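Local coordinates for ATP-dependent Clp protease adapter protein ClpS 2 (Agrobacterium tumefaciens, PDB 4YJM) that probably modulates the specificity of ClpAP-mediated protein degradation, acting as an N-degron adaptor that binds the N-terminal domain of the chaperone ClpA, at residues A[45-50]-A[95-100]. Sequence-based numbering, arbitrary orientation.
Sequences AVFRMS and LMFTTE
F97 and F47 meet ring to ring, an aromatic pair in which the last turn of helix 36-47 reaches the edge strand of the sheet. Two residues before F97, L95 packs its branched side chain against F38 and V39 of the same helix, and its CD2 lies at the edge of the F97 ring, in plane. At F97 itself, as at F47, CG stands anti to the carbonyl carbon (chi1 -66° and -58°), which carries the two rings across from strand and helix end to meet. CE1 of F97 comes to 3.7 Å from CE2 of F47. The planes are inclined by only 28°, yet the side chains slide past each other in opposite directions, and with centroids 5.6 Å apart the rings barely overlap. In the ClpS fold three helices pack on a three-stranded antiparallel sheet, and a long apolar phenylalanine from each layer can bridge the two. A84 of helix 74-91, with only a methyl group, packs against both rings, while CG1 of V46 lies 3.6 Å above the plane of the F47 ring, offset toward its rim. Farther along, beta-branched T98, well suited to a strand, pairs through its backbone with M27, and partly exposed E100 forms a salt bridge from OE2 to K25 on neighbouring strand 23-29.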
loop_
_atom_site.group_PDB
_atom_site.type_symbol
_atom_site.label_atom_id
_atom_site.label_comp_id
_atom_site.label_asym_id
_atom_site.label_seq_id
_atom_site.Cartn_x
_atom_site.Cartn_y
_atom_site.Cartn_z
ATOM N N ALA A 45 0.530 -2.669 10.236
ATOM C CA ALA A 45 -0.120 -3.967 10.494
ATOM C C ALA A 45 0.091 -4.951 9.334
ATOM O O ALA A 45 0.348 -6.117 9.556
ATOM C CB ALA A 45 -1.606 -3.786 10.735
ATOM N N VAL A 46 -0.066 -4.459 8.116
ATOM C CA VAL A 46 -0.086 -5.298 6.902
ATOM C C VAL A 46 1.327 -5.485 6.346
ATOM O O VAL A 46 1.660 -6.574 5.897
ATOM C CB VAL A 46 -1.013 -4.711 5.847
ATOM C CG1 VAL A 46 -1.001 -5.563 4.538
ATOM C CG2 VAL A 46 -2.475 -4.622 6.404
ATOM N N PHE A 47 2.166 -4.454 6.420
ATOM C CA PHE A 47 3.482 -4.498 5.762
ATOM C C PHE A 47 4.658 -4.390 6.732
ATOM O O PHE A 47 5.817 -4.362 6.307
ATOM C CB PHE A 47 3.572 -3.388 4.701
ATOM C CG PHE A 47 2.521 -3.456 3.667
ATOM C CD1 PHE A 47 2.658 -4.302 2.583
ATOM C CD2 PHE A 47 1.393 -2.671 3.754
ATOM C CE1 PHE A 47 1.722 -4.359 1.633
ATOM C CE2 PHE A 47 0.415 -2.737 2.787
ATOM C CZ PHE A 47 0.582 -3.565 1.707
ATOM N N ARG A 48 4.382 -4.344 8.030
ATOM C CA ARG A 48 5.414 -4.278 9.048
ATOM C C ARG A 48 6.277 -3.012 8.889
ATOM O O ARG A 48 7.420 -2.980 9.326
ATOM C CB ARG A 48 6.278 -5.551 9.007
ATOM C CG ARG A 48 5.464 -6.850 9.211
ATOM C CD ARG A 48 6.326 -8.111 9.135
ATOM N NE ARG A 48 7.383 -8.118 10.143
ATOM C CZ ARG A 48 8.457 -8.899 10.103
ATOM N NH1 ARG A 48 8.635 -9.748 9.100
ATOM N NH2 ARG A 48 9.361 -8.823 11.069
ATOM N N MET A 49 5.716 -1.968 8.290
ATOM C CA MET A 49 6.479 -0.770 7.934
ATOM C C MET A 49 6.508 0.241 9.095
ATOM O O MET A 49 5.489 0.494 9.745
ATOM C CB MET A 49 5.878 -0.166 6.647
ATOM C CG MET A 49 6.601 1.023 6.135
ATOM S SD MET A 49 5.890 1.503 4.576
ATOM C CE MET A 49 6.684 0.291 3.484
ATOM N N SER A 50 7.676 0.800 9.402
ATOM C CA SER A 50 7.761 1.680 10.565
ATOM C C SER A 50 7.070 3.010 10.296
ATOM O O SER A 50 6.778 3.358 9.137
ATOM C CB SER A 50 9.218 1.944 10.954
ATOM O OG SER A 50 9.836 2.712 9.940
ATOM N N LEU A 95 -9.227 4.799 1.040
ATOM C CA LEU A 95 -7.888 4.200 0.998
ATOM C C LEU A 95 -7.784 3.022 0.034
ATOM O O LEU A 95 -8.543 2.055 0.116
ATOM C CB LEU A 95 -7.480 3.726 2.408
ATOM C CG LEU A 95 -6.093 3.098 2.532
ATOM C CD1 LEU A 95 -5.010 4.132 2.218
ATOM C CD2 LEU A 95 -5.951 2.579 3.925
ATOM N N MET A 96 -6.821 3.102 -0.867
ATOM C CA MET A 96 -6.631 2.099 -1.912
ATOM C C MET A 96 -5.184 1.687 -2.127
ATOM O O MET A 96 -4.297 2.543 -2.313
ATOM C CB MET A 96 -7.189 2.654 -3.243
ATOM C CG MET A 96 -7.049 1.694 -4.434
ATOM S SD MET A 96 -8.041 0.201 -4.252
ATOM C CE MET A 96 -9.640 0.930 -4.035
ATOM N N PHE A 97 -4.946 0.371 -2.069
ATOM C CA PHE A 97 -3.685 -0.237 -2.472
ATOM C C PHE A 97 -3.919 -1.052 -3.741
ATOM O O PHE A 97 -4.943 -1.720 -3.849
ATOM C CB PHE A 97 -3.121 -1.129 -1.403
ATOM C CG PHE A 97 -2.701 -0.406 -0.160
ATOM C CD1 PHE A 97 -1.366 -0.258 0.130
ATOM C CD2 PHE A 97 -3.651 0.092 0.740
ATOM C CE1 PHE A 97 -0.970 0.393 1.295
ATOM C CE2 PHE A 97 -3.261 0.725 1.902
ATOM C CZ PHE A 97 -1.940 0.879 2.177
ATOM N N THR A 98 -2.987 -0.976 -4.695
ATOM C CA THR A 98 -3.133 -1.689 -5.972
ATOM C C THR A 98 -1.882 -2.529 -6.225
ATOM O O THR A 98 -0.889 -2.379 -5.526
ATOM C CB THR A 98 -3.339 -0.712 -7.157
ATOM O OG1 THR A 98 -2.146 0.068 -7.318
ATOM C CG2 THR A 98 -4.455 0.249 -6.892
ATOM N N THR A 99 -1.906 -3.406 -7.225
ATOM C CA THR A 99 -0.678 -4.059 -7.665
ATOM C C THR A 99 -0.384 -3.722 -9.114
ATOM O O THR A 99 -1.275 -3.426 -9.900
ATOM C CB THR A 99 -0.744 -5.590 -7.542
ATOM O OG1 THR A 99 -1.672 -6.113 -8.499
ATOM C CG2 THR A 99 -1.171 -6.024 -6.139
ATOM N N GLU A 100 0.887 -3.780 -9.470
ATOM C CA GLU A 100 1.266 -3.668 -10.852
ATOM C C GLU A 100 2.539 -4.437 -11.072
ATOM O O GLU A 100 3.399 -4.533 -10.205
ATOM C CB GLU A 100 1.410 -2.203 -11.306
ATOM C CG GLU A 100 2.539 -1.453 -10.770
ATOM C CD GLU A 100 2.535 0.012 -11.251
ATOM O OE1 GLU A 100 1.519 0.719 -11.053
ATOM O OE2 GLU A 100 3.559 0.430 -11.837
#